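Local coordinates for protein chorismate synthase (Campylobacter jejuni, PDB 1SQ1) that probably converts 5-enolpyruvylshikimate-3-phosphate to chorismate by eliminating phosphate, with reduced FMN as cofactor, in the last step of chorismate biosynthesis, at residues V32-R46 with S128-L141. Numbering follows the deposited sequence.
Sequences VKFDEEFLQNELDKR and SVARVAGGAVAAML
Met140, modelled as selenomethionine, lies over one face of the Phe34 ring, its SE 3.8 Å from the ring centroid, a Met-aromatic contact. A bend about the CG-SE bond (chi3 -139°) carries CE over the same face toward its rim, where it also meets Leu39 CB at 3.9 Å. Val32 CG1 packs beside Met140 CB, and Phe34 CE2 reaches Val137 CG2, so the loop before helix 36-45 wraps the C-terminal part of segment 128-141. Asp35 ends this loop as N-cap: its OD2 accepts from Phe38 N, which approaches from above the carboxylate plane.

From here the two helices run roughly antiparallel, at 144°, their axes coming within 9.0 Å of each other. Backbones come closest at Leu39 and Ala136, where a small side chain is consistent with the close approach; Ala136 CB meets Leu39 CD1 at 3.5 Å. Phe38 turns a ring edge to Ala136 O, while its CE1 touches Ala139 CB at 3.7 Å. One turn on, Leu43 CD2 rests on Val129 O and Val132 CG1. Glu42 lays its CG across Val132, then bends away at its second torsion to take its carboxylate to a salt bridge with Arg337 of helix 325-346.

Arg46, predicted to bind NADP(+), closes the far end. Its NE donates a nearly straight bond (165°) to Ser128 OG, which sits in the guanidinium plane, while Val129 CG2 covers the centre of one face, 3.4 Å above it. Together the bond and the methyl would limit how far the group can tilt.

Helix 128-143 is sandwiched in the core: Val129, Ala133 and Val137 touch strand 21-26, Ser128 and Leu141 touch helix 325-346, and helix 36-45 lies alongside, with Leu39 and Leu43 also resting on Ala62 of strand 62-64.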
loop_
_atom_site.group_PDB
_atom_site.type_symbol
_atom_site.label_atom_id
_atom_site.label_comp_id
_atom_site.label_asym_id
_atom_site.label_seq_id
_atom_site.Cartn_x
_atom_site.Cartn_y
_atom_site.Cartn_z
ATOM N N VAL A 32 14.897 19.183 -9.127
ATOM C CA VAL A 32 13.758 20.096 -9.134
ATOM C C VAL A 32 14.171 21.352 -8.378
ATOM O O VAL A 32 14.646 21.290 -7.233
ATOM C CB VAL A 32 12.474 19.484 -8.485
ATOM C CG1 VAL A 32 11.393 20.556 -8.374
ATOM C CG2 VAL A 32 11.930 18.343 -9.354
ATOM N N LYS A 33 14.015 22.489 -9.048
ATOM C CA LYS A 33 14.382 23.770 -8.476
ATOM C C LYS A 33 13.592 23.935 -7.179
ATOM O O LYS A 33 12.376 24.099 -7.192
ATOM C CB LYS A 33 14.061 24.886 -9.483
ATOM C CG LYS A 33 14.659 26.248 -9.142
ATOM C CD LYS A 33 13.760 27.017 -8.177
ATOM C CE LYS A 33 14.533 28.058 -7.339
ATOM N NZ LYS A 33 13.605 28.899 -6.483
ATOM N N PHE A 34 14.285 23.863 -6.051
ATOM C CA PHE A 34 13.615 23.995 -4.770
ATOM C C PHE A 34 13.528 25.452 -4.318
ATOM O O PHE A 34 14.499 26.025 -3.824
ATOM C CB PHE A 34 14.331 23.140 -3.721
ATOM C CG PHE A 34 13.560 22.977 -2.443
ATOM C CD1 PHE A 34 13.739 23.864 -1.387
ATOM C CD2 PHE A 34 12.641 21.937 -2.300
ATOM C CE1 PHE A 34 13.022 23.718 -0.204
ATOM C CE2 PHE A 34 11.915 21.781 -1.121
ATOM C CZ PHE A 34 12.108 22.674 -0.068
ATOM N N ASP A 35 12.352 26.044 -4.500
ATOM C CA ASP A 35 12.109 27.429 -4.120
ATOM C C ASP A 35 11.696 27.494 -2.658
ATOM O O ASP A 35 10.504 27.575 -2.351
ATOM C CB ASP A 35 11.000 28.020 -4.994
ATOM C CG ASP A 35 10.707 29.470 -4.668
ATOM O OD1 ASP A 35 9.771 30.033 -5.278
ATOM O OD2 ASP A 35 11.411 30.048 -3.812
ATOM N N GLU A 36 12.682 27.473 -1.762
ATOM C CA GLU A 36 12.405 27.510 -0.331
ATOM C C GLU A 36 11.696 28.778 0.100
ATOM O O GLU A 36 11.299 28.908 1.251
ATOM C CB GLU A 36 13.691 27.345 0.476
ATOM C CG GLU A 36 13.426 26.885 1.905
ATOM C CD GLU A 36 14.686 26.429 2.631
ATOM O OE1 GLU A 36 15.477 25.652 2.041
ATOM O OE2 GLU A 36 14.873 26.828 3.804
ATOM N N GLU A 37 11.537 29.711 -0.828
ATOM C CA GLU A 37 10.859 30.962 -0.529
ATOM C C GLU A 37 9.373 30.714 -0.679
ATOM O O GLU A 37 8.592 30.976 0.234
ATOM C CB GLU A 37 11.313 32.060 -1.493
ATOM C CG GLU A 37 10.792 33.440 -1.127
ATOM C CD GLU A 37 11.403 34.557 -1.960
ATOM O OE1 GLU A 37 11.229 34.542 -3.202
ATOM O OE2 GLU A 37 12.051 35.451 -1.363
ATOM N N PHE A 38 8.995 30.201 -1.846
ATOM C CA PHE A 38 7.605 29.880 -2.143
ATOM C C PHE A 38 7.048 29.001 -1.034
ATOM O O PHE A 38 5.850 29.027 -0.749
ATOM C CB PHE A 38 7.522 29.141 -3.473
ATOM C CG PHE A 38 6.175 28.554 -3.759
ATOM C CD1 PHE A 38 5.875 27.253 -3.379
ATOM C CD2 PHE A 38 5.201 29.312 -4.403
ATOM C CE1 PHE A 38 4.623 26.716 -3.640
ATOM C CE2 PHE A 38 3.943 28.786 -4.671
ATOM C CZ PHE A 38 3.651 27.488 -4.289
ATOM N N LEU A 39 7.924 28.213 -0.418
ATOM C CA LEU A 39 7.522 27.343 0.673
ATOM C C LEU A 39 7.230 28.207 1.884
ATOM O O LEU A 39 6.129 28.182 2.432
ATOM C CB LEU A 39 8.641 26.364 1.021
ATOM C CG LEU A 39 8.542 25.730 2.409
ATOM C CD1 LEU A 39 7.408 24.717 2.442
ATOM C CD2 LEU A 39 9.858 25.067 2.754
ATOM N N GLN A 40 8.227 28.981 2.292
ATOM C CA GLN A 40 8.081 29.837 3.452
ATOM C C GLN A 40 6.910 30.801 3.319
ATOM O O GLN A 40 6.252 31.114 4.306
ATOM C CB GLN A 40 9.370 30.612 3.698
ATOM C CG GLN A 40 9.384 31.335 5.024
ATOM C CD GLN A 40 9.216 30.388 6.199
ATOM O OE1 GLN A 40 10.049 29.505 6.421
ATOM N NE2 GLN A 40 8.133 30.565 6.956
ATOM N N ASN A 41 6.644 31.273 2.105
ATOM C CA ASN A 41 5.533 32.196 1.902
ATOM C C ASN A 41 4.189 31.522 2.071
ATOM O O ASN A 41 3.284 32.073 2.690
ATOM C CB ASN A 41 5.586 32.834 0.515
ATOM C CG ASN A 41 6.677 33.863 0.398
ATOM O OD1 ASN A 41 6.902 34.649 1.319
ATOM N ND2 ASN A 41 7.355 33.880 -0.745
ATOM N N GLU A 42 4.057 30.328 1.512
ATOM C CA GLU A 42 2.803 29.611 1.603
ATOM C C GLU A 42 2.467 29.372 3.061
ATOM O O GLU A 42 1.318 29.523 3.473
ATOM C CB GLU A 42 2.892 28.280 0.860
ATOM C CG GLU A 42 1.564 27.828 0.295
ATOM C CD GLU A 42 1.084 28.713 -0.848
ATOM O OE1 GLU A 42 -0.049 28.510 -1.330
ATOM O OE2 GLU A 42 1.838 29.611 -1.275
ATOM N N LEU A 43 3.471 29.008 3.852
ATOM C CA LEU A 43 3.231 28.762 5.268
ATOM C C LEU A 43 2.691 30.017 5.960
ATOM O O LEU A 43 1.938 29.919 6.933
ATOM C CB LEU A 43 4.514 28.279 5.964
ATOM C CG LEU A 43 4.866 26.798 5.818
ATOM C CD1 LEU A 43 6.170 26.508 6.527
ATOM C CD2 LEU A 43 3.754 25.948 6.408
ATOM N N ASP A 44 3.056 31.190 5.443
ATOM C CA ASP A 44 2.604 32.454 6.024
ATOM C C ASP A 44 1.162 32.797 5.659
ATOM O O ASP A 44 0.547 33.673 6.276
ATOM C CB ASP A 44 3.534 33.607 5.615
ATOM C CG ASP A 44 4.932 33.472 6.208
ATOM O OD1 ASP A 44 5.067 32.956 7.340
ATOM O OD2 ASP A 44 5.901 33.902 5.553
ATOM N N LYS A 45 0.620 32.105 4.660
ATOM C CA LYS A 45 -0.757 32.342 4.244
ATOM C C LYS A 45 -1.724 31.770 5.276
ATOM O O LYS A 45 -2.693 32.433 5.651
ATOM C CB LYS A 45 -1.031 31.724 2.868
ATOM C CG LYS A 45 -0.743 32.656 1.700
ATOM C CD LYS A 45 -1.435 32.174 0.434
ATOM C CE LYS A 45 -1.344 33.207 -0.677
ATOM N NZ LYS A 45 -2.066 32.774 -1.909
ATOM N N ARG A 46 -1.466 30.548 5.739
ATOM C CA ARG A 46 -2.342 29.948 6.740
ATOM C C ARG A 46 -2.231 30.745 8.048
ATOM O O ARG A 46 -1.134 31.157 8.441
ATOM C CB ARG A 46 -1.970 28.483 6.987
ATOM C CG ARG A 46 -0.637 28.283 7.670
ATOM C CD ARG A 46 -0.495 26.860 8.174
ATOM N NE ARG A 46 -1.462 26.528 9.220
ATOM C CZ ARG A 46 -1.426 27.005 10.462
ATOM N NH1 ARG A 46 -0.470 27.849 10.830
ATOM N NH2 ARG A 46 -2.339 26.620 11.346
ATOM N N SER A 128 -2.299 20.929 10.014
ATOM C CA SER A 128 -2.508 22.008 9.064
ATOM C C SER A 128 -1.193 22.594 8.543
ATOM O O SER A 128 -1.017 22.751 7.333
ATOM C CB SER A 128 -3.342 23.100 9.733
ATOM O OG SER A 128 -3.594 24.173 8.847
ATOM N N VAL A 129 -0.276 22.912 9.461
ATOM C CA VAL A 129 1.030 23.480 9.110
ATOM C C VAL A 129 1.820 22.526 8.213
ATOM O O VAL A 129 2.422 22.940 7.217
ATOM C CB VAL A 129 1.875 23.760 10.366
ATOM C CG1 VAL A 129 3.247 24.294 9.964
ATOM C CG2 VAL A 129 1.155 24.749 11.257
ATOM N N ALA A 130 1.820 21.251 8.586
ATOM C CA ALA A 130 2.519 20.233 7.824
ATOM C C ALA A 130 1.895 20.082 6.431
ATOM O O ALA A 130 2.593 20.185 5.427
ATOM C CB ALA A 130 2.481 18.908 8.579
ATOM N N ARG A 131 0.584 19.861 6.370
ATOM C CA ARG A 131 -0.100 19.688 5.095
ATOM C C ARG A 131 0.295 20.792 4.127
ATOM O O ARG A 131 0.477 20.546 2.938
ATOM C CB ARG A 131 -1.612 19.696 5.306
ATOM C CG ARG A 131 -2.055 18.965 6.576
ATOM C CD ARG A 131 -3.559 19.049 6.814
ATOM N NE ARG A 131 -4.327 18.209 5.902
ATOM C CZ ARG A 131 -5.034 17.149 6.275
ATOM N NH1 ARG A 131 -5.701 16.444 5.369
ATOM N NH2 ARG A 131 -5.082 16.796 7.552
ATOM N N VAL A 132 0.423 22.014 4.640
ATOM C CA VAL A 132 0.818 23.157 3.810
ATOM C C VAL A 132 2.278 23.015 3.333
ATOM O O VAL A 132 2.551 23.100 2.133
ATOM C CB VAL A 132 0.649 24.487 4.584
ATOM C CG1 VAL A 132 1.060 25.671 3.711
ATOM C CG2 VAL A 132 -0.791 24.638 5.017
ATOM N N ALA A 133 3.212 22.795 4.254
ATOM C CA ALA A 133 4.605 22.627 3.855
ATOM C C ALA A 133 4.685 21.605 2.724
ATOM O O ALA A 133 5.176 21.905 1.633
ATOM C CB ALA A 133 5.441 22.157 5.031
ATOM N N GLY A 134 4.189 20.399 2.996
ATOM C CA GLY A 134 4.204 19.327 2.014
ATOM C C GLY A 134 3.611 19.717 0.671
ATOM O O GLY A 134 4.206 19.442 -0.371
ATOM N N GLY A 135 2.438 20.341 0.682
ATOM C CA GLY A 135 1.824 20.769 -0.565
ATOM C C GLY A 135 2.723 21.738 -1.329
ATOM O O GLY A 135 2.818 21.675 -2.563
ATOM N N ALA A 136 3.380 22.638 -0.594
ATOM C CA ALA A 136 4.295 23.623 -1.175
ATOM C C ALA A 136 5.311 22.900 -2.040
ATOM O O ALA A 136 5.465 23.183 -3.230
ATOM C CB ALA A 136 5.015 24.378 -0.065
ATOM N N VAL A 137 6.013 21.968 -1.404
ATOM C CA VAL A 137 7.012 21.160 -2.067
ATOM C C VAL A 137 6.432 20.518 -3.308
ATOM O O VAL A 137 7.072 20.504 -4.346
ATOM C CB VAL A 137 7.518 20.045 -1.151
ATOM C CG1 VAL A 137 8.399 19.094 -1.930
ATOM C CG2 VAL A 137 8.279 20.649 0.012
ATOM N N ALA A 138 5.219 19.989 -3.220
ATOM C CA ALA A 138 4.650 19.344 -4.386
ATOM C C ALA A 138 4.352 20.335 -5.494
ATOM O O ALA A 138 4.394 19.977 -6.666
ATOM C CB ALA A 138 3.393 18.574 -4.010
ATOM N N ALA A 139 4.053 21.581 -5.139
ATOM C CA ALA A 139 3.759 22.583 -6.167
ATOM C C ALA A 139 5.014 22.842 -6.995
ATOM O O ALA A 139 4.925 23.188 -8.172
ATOM C CB ALA A 139 3.269 23.873 -5.539
HETATM N N MSE A 140 6.182 22.668 -6.380
HETATM C CA MSE A 140 7.428 22.862 -7.089
HETATM C C MSE A 140 7.503 21.912 -8.277
HETATM O O MSE A 140 7.932 22.303 -9.353
HETATM C CB MSE A 140 8.608 22.670 -6.136
HETATM C CG MSE A 140 8.763 23.812 -5.137
HETATM SE SE MSE A 140 9.950 23.412 -3.658
HETATM C CE MSE A 140 8.931 24.206 -2.208
ATOM N N LEU A 141 7.071 20.670 -8.102
ATOM C CA LEU A 141 7.088 19.716 -9.214
ATOM C C LEU A 141 5.987 20.059 -10.213
ATOM O O LEU A 141 6.126 19.803 -11.400
ATOM C CB LEU A 141 6.905 18.280 -8.699
ATOM C CG LEU A 141 6.858 17.073 -9.653
ATOM C CD1 LEU A 141 5.452 16.808 -10.111
ATOM C CD2 LEU A 141 7.775 17.310 -10.834
#